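PDB 5ZNT: chitin deacetylase 1 from Bombyx mori, which uses a zinc ion to hydrolyse the N-acetyl groups of N-acetylglucosamine residues in chitin, releasing acetate and leaving chitosan. Local coordinates for residues E215-E220 with L250-D255; N178-P183 with Y258-A263. All blocks are in the same frame, centred on the assembly; numbering follows the deposited sequence.

Interaction 1: residues E215-E220 with L250-D255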
ATOM      1  N   GLU A 215       8.284  10.460   3.178  1.00 19.30           N
ATOM      2  CA  GLU A 215       7.606  11.722   2.936  1.00 23.32           C
ATOM      3  C   GLU A 215       8.055  12.306   1.604  1.00 26.72           C
ATOM      4  O   GLU A 215       9.197  12.129   1.181  1.00 28.97           O
ATOM      5  CB  GLU A 215       7.904  12.722   4.050  1.00 24.90           C
ATOM      6  CG  GLU A 215       7.231  12.397   5.370  1.00 24.67           C
ATOM      7  CD  GLU A 215       7.449  13.513   6.382  1.00 31.53           C
ATOM      8  OE1 GLU A 215       8.519  14.164   6.327  1.00 27.78           O
ATOM      9  OE2 GLU A 215       6.555  13.737   7.212  1.00 28.37           O
ATOM     10  N   LEU A 216       7.142  12.990   0.937  1.00 23.31           N
ATOM     11  CA  LEU A 216       7.469  13.684  -0.291  1.00 23.83           C
ATOM     12  C   LEU A 216       7.756  15.152   0.028  1.00 28.95           C
ATOM     13  O   LEU A 216       7.277  15.690   1.029  1.00 23.05           O
ATOM     14  CB  LEU A 216       6.331  13.561  -1.310  1.00 25.03           C
ATOM     15  CG  LEU A 216       6.292  12.311  -2.229  1.00 29.73           C
ATOM     16  CD1 LEU A 216       6.625  11.033  -1.534  1.00 33.30           C
ATOM     17  CD2 LEU A 216       4.918  12.190  -2.889  1.00 32.29           C
ATOM     18  N   ASP A 217       8.566  15.780  -0.826  1.00 28.25           N
ATOM     19  CA  ASP A 217       8.973  17.179  -0.685  1.00 26.69           C
ATOM     20  C   ASP A 217       7.908  18.048  -1.340  1.00 27.10           C
ATOM     21  O   ASP A 217       7.694  17.982  -2.554  1.00 26.88           O
ATOM     22  CB  ASP A 217      10.355  17.378  -1.317  1.00 27.62           C
ATOM     23  CG  ASP A 217      10.891  18.812  -1.191  1.00 32.85           C
ATOM     24  OD1 ASP A 217      10.208  19.713  -0.664  1.00 30.76           O
ATOM     25  OD2 ASP A 217      12.033  19.024  -1.639  1.00 34.24           O
ATOM     26  N   ARG A 218       7.207  18.837  -0.539  1.00 26.62           N
ATOM     27  CA  ARG A 218       6.105  19.626  -1.069  1.00 30.17           C
ATOM     28  C   ARG A 218       6.523  21.040  -1.464  1.00 37.15           C
ATOM     29  O   ARG A 218       5.660  21.846  -1.829  1.00 34.83           O
ATOM     30  CB  ARG A 218       4.997  19.707  -0.030  1.00 31.32           C
ATOM     31  CG  ARG A 218       5.507  20.473   1.153  1.00 39.88           C
ATOM     32  CD  ARG A 218       4.420  21.036   1.963  1.00 49.94           C
ATOM     33  NE  ARG A 218       3.967  20.057   2.929  1.00 44.56           N
ATOM     34  CZ  ARG A 218       3.165  20.357   3.937  1.00 62.11           C
ATOM     35  NH1 ARG A 218       2.758  21.619   4.091  1.00 61.81           N
ATOM     36  NH2 ARG A 218       2.778  19.403   4.783  1.00 55.36           N
ATOM     37  N   ARG A 219       7.812  21.373  -1.371  1.00 37.89           N
ATOM     38  CA  ARG A 219       8.247  22.740  -1.638  1.00 38.30           C
ATOM     39  C   ARG A 219       7.962  23.104  -3.088  1.00 41.66           C
ATOM     40  O   ARG A 219       8.390  22.398  -4.007  1.00 41.64           O
ATOM     41  CB  ARG A 219       9.736  22.893  -1.327  1.00 41.86           C
ATOM     42  CG  ARG A 219      10.040  23.047   0.158  1.00 40.18           C
ATOM     43  CD  ARG A 219      11.543  23.092   0.374  1.00 41.92           C
ATOM     44  NE  ARG A 219      12.208  21.986  -0.309  1.00 42.25           N
ATOM     45  CZ  ARG A 219      13.509  21.939  -0.577  1.00 46.93           C
ATOM     46  NH1 ARG A 219      14.302  22.946  -0.224  1.00 49.34           N
ATOM     47  NH2 ARG A 219      14.017  20.889  -1.211  1.00 46.02           N
ATOM     48  N   GLU A 220       7.225  24.202  -3.285  1.00 44.86           N
ATOM     49  CA  GLU A 220       6.894  24.652  -4.634  1.00 49.61           C
ATOM     50  C   GLU A 220       8.142  25.092  -5.391  1.00 50.08           C
ATOM     51  O   GLU A 220       8.207  24.966  -6.619  1.00 55.72           O
ATOM     52  CB  GLU A 220       5.875  25.789  -4.561  1.00 48.60           C
ATOM     53  CG  GLU A 220       5.091  26.028  -5.840  1.00 55.92           C
ATOM     54  CD  GLU A 220       3.882  26.927  -5.616  1.00 60.14           C
ATOM     55  OE1 GLU A 220       3.230  27.331  -6.611  1.00 59.55           O
ATOM     56  OE2 GLU A 220       3.581  27.223  -4.436  1.00 61.53           O
ATOM     57  N   LEU A 250       4.999  16.041  -8.683  1.00 24.28           N
ATOM     58  CA  LEU A 250       5.314  14.673  -9.088  1.00 23.51           C
ATOM     59  C   LEU A 250       6.679  14.588  -9.763  1.00 24.75           C
ATOM     60  O   LEU A 250       7.447  13.663  -9.490  1.00 23.80           O
ATOM     61  CB  LEU A 250       4.233  14.142 -10.021  1.00 24.09           C
ATOM     62  CG  LEU A 250       2.868  13.912  -9.383  1.00 24.28           C
ATOM     63  CD1 LEU A 250       1.831  13.857 -10.489  1.00 23.05           C
ATOM     64  CD2 LEU A 250       2.851  12.627  -8.536  1.00 17.99           C
ATOM     65  N   ASN A 251       7.000  15.535 -10.652  1.00 25.45           N
ATOM     66  CA  ASN A 251       8.316  15.517 -11.292  1.00 23.69           C
ATOM     67  C   ASN A 251       9.437  15.696 -10.285  1.00 25.27           C
ATOM     68  O   ASN A 251      10.445  14.985 -10.347  1.00 24.85           O
ATOM     69  CB  ASN A 251       8.408  16.601 -12.347  1.00 26.79           C
ATOM     70  CG  ASN A 251       7.849  16.156 -13.657  1.00 28.76           C
ATOM     71  OD1 ASN A 251       7.730  14.953 -13.922  1.00 25.77           O
ATOM     72  ND2 ASN A 251       7.485  17.112 -14.489  1.00 31.08           N
ATOM     73  N   HIS A 252       9.284  16.653  -9.356  1.00 27.31           N
ATOM     74  CA  HIS A 252      10.351  16.924  -8.390  1.00 26.33           C
ATOM     75  C   HIS A 252      10.625  15.706  -7.523  1.00 27.51           C
ATOM     76  O   HIS A 252      11.785  15.347  -7.289  1.00 26.06           O
ATOM     77  CB  HIS A 252       9.991  18.133  -7.516  1.00 28.98           C
ATOM     78  CG  HIS A 252      10.918  18.338  -6.355  1.00 33.48           C
ATOM     79  ND1 HIS A 252      12.288  18.429  -6.500  1.00 38.96           N
ATOM     80  CD2 HIS A 252      10.674  18.452  -5.028  1.00 36.32           C
ATOM     81  CE1 HIS A 252      12.845  18.589  -5.310  1.00 39.50           C
ATOM     82  NE2 HIS A 252      11.887  18.596  -4.398  1.00 30.55           N
ATOM     83  N   ASN A 253       9.572  15.040  -7.039  1.00 28.25           N
ATOM     84  CA  ASN A 253       9.821  13.902  -6.165  1.00 23.49           C
ATOM     85  C   ASN A 253      10.232  12.662  -6.951  1.00 21.75           C
ATOM     86  O   ASN A 253      11.028  11.854  -6.458  1.00 25.52           O
ATOM     87  CB  ASN A 253       8.595  13.661  -5.281  1.00 22.08           C
ATOM     88  CG  ASN A 253       8.503  14.683  -4.159  1.00 20.65           C
ATOM     89  OD1 ASN A 253       9.294  14.650  -3.222  1.00 25.72           O
ATOM     90  ND2 ASN A 253       7.558  15.601  -4.263  1.00 20.16           N
ATOM     91  N   PHE A 254       9.733  12.499  -8.171  1.00 24.25           N
ATOM     92  CA  PHE A 254      10.300  11.471  -9.034  1.00 25.39           C
ATOM     93  C   PHE A 254      11.813  11.664  -9.173  1.00 26.32           C
ATOM     94  O   PHE A 254      12.591  10.724  -8.980  1.00 26.30           O
ATOM     95  CB  PHE A 254       9.615  11.497 -10.405  1.00 20.55           C
ATOM     96  CG  PHE A 254      10.220  10.525 -11.393  1.00 23.25           C
ATOM     97  CD1 PHE A 254       9.750   9.224 -11.482  1.00 20.63           C
ATOM     98  CD2 PHE A 254      11.273  10.913 -12.222  1.00 25.40           C
ATOM     99  CE1 PHE A 254      10.317   8.320 -12.367  1.00 25.27           C
ATOM    100  CE2 PHE A 254      11.839  10.015 -13.124  1.00 23.29           C
ATOM    101  CZ  PHE A 254      11.366   8.728 -13.199  1.00 24.52           C
ATOM    102  N   ASP A 255      12.248  12.889  -9.493  1.00 27.57           N
ATOM    103  CA  ASP A 255      13.676  13.139  -9.701  1.00 28.64           C
ATOM    104  C   ASP A 255      14.478  12.877  -8.436  1.00 29.18           C
ATOM    105  O   ASP A 255      15.590  12.335  -8.504  1.00 28.33           O
ATOM    106  CB  ASP A 255      13.912  14.572 -10.186  1.00 25.35           C
ATOM    107  CG  ASP A 255      13.394  14.809 -11.588  1.00 29.85           C
ATOM    108  OD1 ASP A 255      13.235  13.838 -12.361  1.00 30.09           O
ATOM    109  OD2 ASP A 255      13.128  15.986 -11.915  1.00 32.61           O
TER

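Interaction 2: residues N178-P183 with Y258-A263. Unlike the reference sequence in segment 178-183: Pro180 (reference Arg), Trp182 (reference Cys).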
ATOM      1  N   ASN A 178      17.181  12.912   1.920  1.00 28.46           N
ATOM      2  CA  ASN A 178      17.868  12.748   0.638  1.00 30.45           C
ATOM      3  C   ASN A 178      19.184  12.021   0.870  1.00 33.42           C
ATOM      4  O   ASN A 178      20.079  12.563   1.549  1.00 37.05           O
ATOM      5  CB  ASN A 178      18.087  14.093  -0.037  1.00 29.41           C
ATOM      6  CG  ASN A 178      16.794  14.714  -0.484  1.00 34.13           C
ATOM      7  OD1 ASN A 178      16.129  14.203  -1.392  1.00 31.40           O
ATOM      8  ND2 ASN A 178      16.407  15.808   0.159  1.00 32.31           N
ATOM      9  N   PRO A 179      19.343  10.797   0.360  1.00 29.62           N
ATOM     10  CA  PRO A 179      18.316  10.135  -0.453  1.00 25.61           C
ATOM     11  C   PRO A 179      17.159   9.554   0.387  1.00 29.53           C
ATOM     12  O   PRO A 179      17.300   9.440   1.612  1.00 24.19           O
ATOM     13  CB  PRO A 179      19.103   9.028  -1.160  1.00 28.54           C
ATOM     14  CG  PRO A 179      20.208   8.689  -0.213  1.00 30.17           C
ATOM     15  CD  PRO A 179      20.552   9.970   0.523  1.00 31.18           C
ATOM     16  N   PRO A 180      16.036   9.233  -0.258  1.00 28.10           N
ATOM     17  CA  PRO A 180      14.946   8.526   0.444  1.00 23.38           C
ATOM     18  C   PRO A 180      15.354   7.096   0.762  1.00 28.18           C
ATOM     19  O   PRO A 180      16.422   6.619   0.364  1.00 26.19           O
ATOM     20  CB  PRO A 180      13.785   8.575  -0.555  1.00 23.26           C
ATOM     21  CG  PRO A 180      14.475   8.654  -1.908  1.00 24.91           C
ATOM     22  CD  PRO A 180      15.702   9.519  -1.667  1.00 25.47           C
ATOM     23  N   LEU A 181      14.477   6.389   1.484  1.00 23.39           N
ATOM     24  CA  LEU A 181      14.823   5.090   2.053  1.00 20.91           C
ATOM     25  C   LEU A 181      14.213   3.952   1.242  1.00 23.88           C
ATOM     26  O   LEU A 181      13.092   4.067   0.734  1.00 22.40           O
ATOM     27  CB  LEU A 181      14.363   4.995   3.515  1.00 22.87           C
ATOM     28  CG  LEU A 181      15.301   5.547   4.601  1.00 32.37           C
ATOM     29  CD1 LEU A 181      15.633   7.008   4.362  1.00 32.16           C
ATOM     30  CD2 LEU A 181      14.705   5.367   5.999  1.00 30.45           C
ATOM     31  N   TRP A 182      14.968   2.856   1.110  1.00 19.06           N
ATOM     32  CA  TRP A 182      14.477   1.590   0.591  1.00 24.75           C
ATOM     33  C   TRP A 182      13.669   0.874   1.677  1.00 25.49           C
ATOM     34  O   TRP A 182      13.881   1.116   2.873  1.00 22.34           O
ATOM     35  CB  TRP A 182      15.650   0.704   0.145  1.00 23.34           C
ATOM     36  CG  TRP A 182      16.144   1.062  -1.225  1.00 25.05           C
ATOM     37  CD1 TRP A 182      16.971   2.112  -1.564  1.00 27.93           C
ATOM     38  CD2 TRP A 182      15.810   0.398  -2.452  1.00 21.28           C
ATOM     39  NE1 TRP A 182      17.175   2.124  -2.933  1.00 23.43           N
ATOM     40  CE2 TRP A 182      16.483   1.078  -3.494  1.00 21.25           C
ATOM     41  CE3 TRP A 182      15.034  -0.731  -2.766  1.00 21.33           C
ATOM     42  CZ2 TRP A 182      16.374   0.691  -4.828  1.00 23.91           C
ATOM     43  CZ3 TRP A 182      14.924  -1.111  -4.097  1.00 22.78           C
ATOM     44  CH2 TRP A 182      15.599  -0.407  -5.109  1.00 23.48           C
ATOM     45  N   PRO A 183      12.745  -0.014   1.293  1.00 25.90           N
ATOM     46  CA  PRO A 183      12.085  -0.865   2.298  1.00 21.11           C
ATOM     47  C   PRO A 183      13.122  -1.583   3.146  1.00 27.63           C
ATOM     48  O   PRO A 183      14.275  -1.760   2.735  1.00 28.72           O
ATOM     49  CB  PRO A 183      11.271  -1.864   1.462  1.00 19.08           C
ATOM     50  CG  PRO A 183      11.004  -1.141   0.170  1.00 24.26           C
ATOM     51  CD  PRO A 183      12.229  -0.252  -0.071  1.00 21.46           C
ATOM     52  N   TYR A 258      14.787   9.111  -8.583  1.00 22.90           N
ATOM     53  CA  TYR A 258      15.427   8.593  -9.787  1.00 27.06           C
ATOM     54  C   TYR A 258      16.885   9.026  -9.887  1.00 30.32           C
ATOM     55  O   TYR A 258      17.719   8.258 -10.378  1.00 28.34           O
ATOM     56  CB  TYR A 258      14.653   9.066 -11.008  1.00 25.24           C
ATOM     57  CG  TYR A 258      15.123   8.531 -12.337  1.00 27.13           C
ATOM     58  CD1 TYR A 258      14.791   7.247 -12.745  1.00 29.63           C
ATOM     59  CD2 TYR A 258      15.861   9.333 -13.208  1.00 32.09           C
ATOM     60  CE1 TYR A 258      15.190   6.758 -13.975  1.00 30.57           C
ATOM     61  CE2 TYR A 258      16.283   8.855 -14.449  1.00 31.06           C
ATOM     62  CZ  TYR A 258      15.944   7.567 -14.821  1.00 34.77           C
ATOM     63  OH  TYR A 258      16.326   7.064 -16.035  1.00 30.32           O
ATOM     64  N   GLU A 259      17.208  10.236  -9.420  1.00 29.44           N
ATOM     65  CA  GLU A 259      18.563  10.768  -9.509  1.00 35.10           C
ATOM     66  C   GLU A 259      19.418  10.426  -8.297  1.00 34.64           C
ATOM     67  O   GLU A 259      20.596  10.789  -8.280  1.00 31.05           O
ATOM     68  CB  GLU A 259      18.551  12.298  -9.686  1.00 27.50           C
ATOM     69  CG  GLU A 259      17.587  12.863 -10.740  1.00 35.43           C
ATOM     70  CD  GLU A 259      18.073  12.761 -12.180  1.00 57.35           C
ATOM     71  OE1 GLU A 259      18.978  11.942 -12.458  1.00 60.18           O
ATOM     72  OE2 GLU A 259      17.514  13.482 -13.050  1.00 59.28           O
ATOM     73  N   GLN A 260      18.873   9.750  -7.283  1.00 28.38           N
ATOM     74  CA  GLN A 260      19.709   9.366  -6.142  1.00 26.23           C
ATOM     75  C   GLN A 260      19.855   7.854  -6.059  1.00 30.90           C
ATOM     76  O   GLN A 260      20.565   7.253  -6.868  1.00 30.37           O
ATOM     77  CB  GLN A 260      19.152   9.941  -4.832  1.00 26.40           C
ATOM     78  CG  GLN A 260      19.148  11.475  -4.833  1.00 25.33           C
ATOM     79  CD  GLN A 260      18.751  12.108  -3.515  1.00 37.80           C
ATOM     80  OE1 GLN A 260      19.564  12.202  -2.585  1.00 35.51           O
ATOM     81  NE2 GLN A 260      17.504  12.586  -3.433  1.00 32.87           N
ATOM     82  N   ASN A 261      19.196   7.210  -5.095  1.00 24.33           N
ATOM     83  CA  ASN A 261      19.358   5.776  -4.905  1.00 26.26           C
ATOM     84  C   ASN A 261      18.229   4.954  -5.529  1.00 23.85           C
ATOM     85  O   ASN A 261      18.169   3.738  -5.310  1.00 25.38           O
ATOM     86  CB  ASN A 261      19.476   5.459  -3.411  1.00 26.50           C
ATOM     87  CG  ASN A 261      18.231   5.847  -2.637  1.00 26.74           C
ATOM     88  OD1 ASN A 261      17.362   6.552  -3.158  1.00 27.79           O
ATOM     89  ND2 ASN A 261      18.148   5.416  -1.380  1.00 25.68           N
ATOM     90  N   ARG A 262      17.347   5.581  -6.298  1.00 24.53           N
ATOM     91  CA  ARG A 262      16.206   4.896  -6.929  1.00 27.90           C
ATOM     92  C   ARG A 262      15.367   4.100  -5.926  1.00 21.76           C
ATOM     93  O   ARG A 262      14.836   3.032  -6.248  1.00 24.38           O
ATOM     94  CB  ARG A 262      16.666   3.989  -8.068  1.00 25.07           C
ATOM     95  CG  ARG A 262      17.423   4.773  -9.123  1.00 28.63           C
ATOM     96  CD  ARG A 262      16.966   4.447 -10.496  1.00 27.86           C
ATOM     97  NE  ARG A 262      17.549   5.380 -11.450  1.00 32.28           N
ATOM     98  CZ  ARG A 262      17.956   5.030 -12.664  1.00 34.40           C
ATOM     99  NH1 ARG A 262      17.826   3.765 -13.057  1.00 27.02           N
ATOM    100  NH2 ARG A 262      18.490   5.941 -13.479  1.00 30.68           N
ATOM    101  N   ALA A 263      15.241   4.607  -4.705  1.00 23.44           N
ATOM    102  CA  ALA A 263      14.329   3.982  -3.759  1.00 25.60           C
ATOM    103  C   ALA A 263      12.918   4.005  -4.345  1.00 18.59           C
ATOM    104  O   ALA A 263      12.532   4.989  -4.986  1.00 22.39           O
ATOM    105  CB  ALA A 263      14.355   4.716  -2.416  1.00 22.20           C
TER

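Interaction 1: residues E215-E220 with L250-D255
Asn253 grips the backbone of Asp217 with both ends of its side-chain amide. OD1 accepts from the backbone N of Asp217 at 2.7 Å, while ND2 gives a hydrogen to the carbonyl O of the same residue at 2.9 Å. A helix side chain thus reads both polar backbone atoms of one loop residue much as a neighbouring strand would, and the pair of bonds fixes the rotation of the amide. The side chain of Leu216 lies against it obliquely, its CB 3.7 Å from Asn253 OD1.

One helix position earlier, His252 meets the Asp217 side chain. With CG anti to the backbone N (chi1 -179°), the aspartate sends its carboxylate to the imidazole, and His252 NE2 donates to Asp217 OD2 over 2.8 Å in a nearly straight bond. OD2 lies in the ring plane of the histidine, yet the nitrogen comes from above the carboxylate, whose plane stands 70° from that of the ring. Arg219 takes the syn sides of both carboxylate oxygens, gripping side-on in its own guanidinium plane: NE reaches OD1 at 3.0 Å and NH2 forms a salt bridge to OD2 at 2.8 Å. The backbone N of Arg219 also donates to OD1, closing an Asx turn, so each carboxylate oxygen has two donors. Such a setting would be expected to keep the aspartate ionised.

Asn253 is itself held by its helix, ND2 donating to Phe249 O and OD1 accepting from Arg256. The contact thereby ties the loop leaving strand 209-214 to helix 243-258, with Leu216 and Leu250 both resting on Leu267 of strand 265-270 and Leu250 packed against helix 278-294.

Interaction 2: residues N178-P183 with Y258-A263
Asn261 and Trp182 meet through contrasting first torsions: Asn261 CG sits between its backbone N and carbonyl carbon (chi1 62°), which turns the amide to the 178-183 chain, whereas Trp182 CG is anti to its carbonyl carbon (chi1 -82°), which brings the indole against 261-263, with Ala263 CA over one face and Asn261 O at the edge. Asn261 ND2 donates to Pro180 O at 2.7 Å, and Trp182 NE1 returns a bond to Asn261 O at 3.0 Å. The acceptor lies near the indole plane, but NE1 stands well above the carbonyl plane. The amide is almost perpendicular to the indole, with ND2 3.5 Å from Trp182 CD1.

Asn261 OD1 accepts from the backbone N of Ala263, an Asx turn in the connection from helix 243-258 to strand 265-270 of the parallel sheet in this CE4 deacetylase domain. Ala263 CA lies 3.7 Å from the centroid of the five-membered indole ring in a CH-pi contact, while its CB meets Pro180 CG. With alanine at Asn261, Pro180 O would probably lose this donor and Ala263 N its side-chain acceptor, leaving the turn less firmly held.

Toward the start of both segments, Gln260 extends across Pro179, which follows a cis peptide bond. Gln260 OE1 touches Pro179 CA at 3.2 Å, and Gln260 NE2 donates to Asn178 OD1 at 2.9 Å, the two amide planes 29° apart. Asn178 OD1 also accepts from Arg256 NE, and Asn261 ND2 has a second acceptor in Thr25 O.

Overall arrangement
Interactions 1 and 2 have their centres about 12 Å apart and follow one another along helix 243-258: residues 250-255 lie on its body, and 258-263 carry the chain from its last turn toward strand 265-270. Their other halves, 178-183 and 215-220, are loops next to strands of the mixed sheet, so the two contacts tie loops at the ends of that sheet's strands to the helix and the turn that follows it. Arg256 links them, bonding both Asn253 and Asn178. Both lie away from the zinc site of Asp46, His101 and His105, their centres about 19 and 18 Å from the chain's centre and on the same side of it.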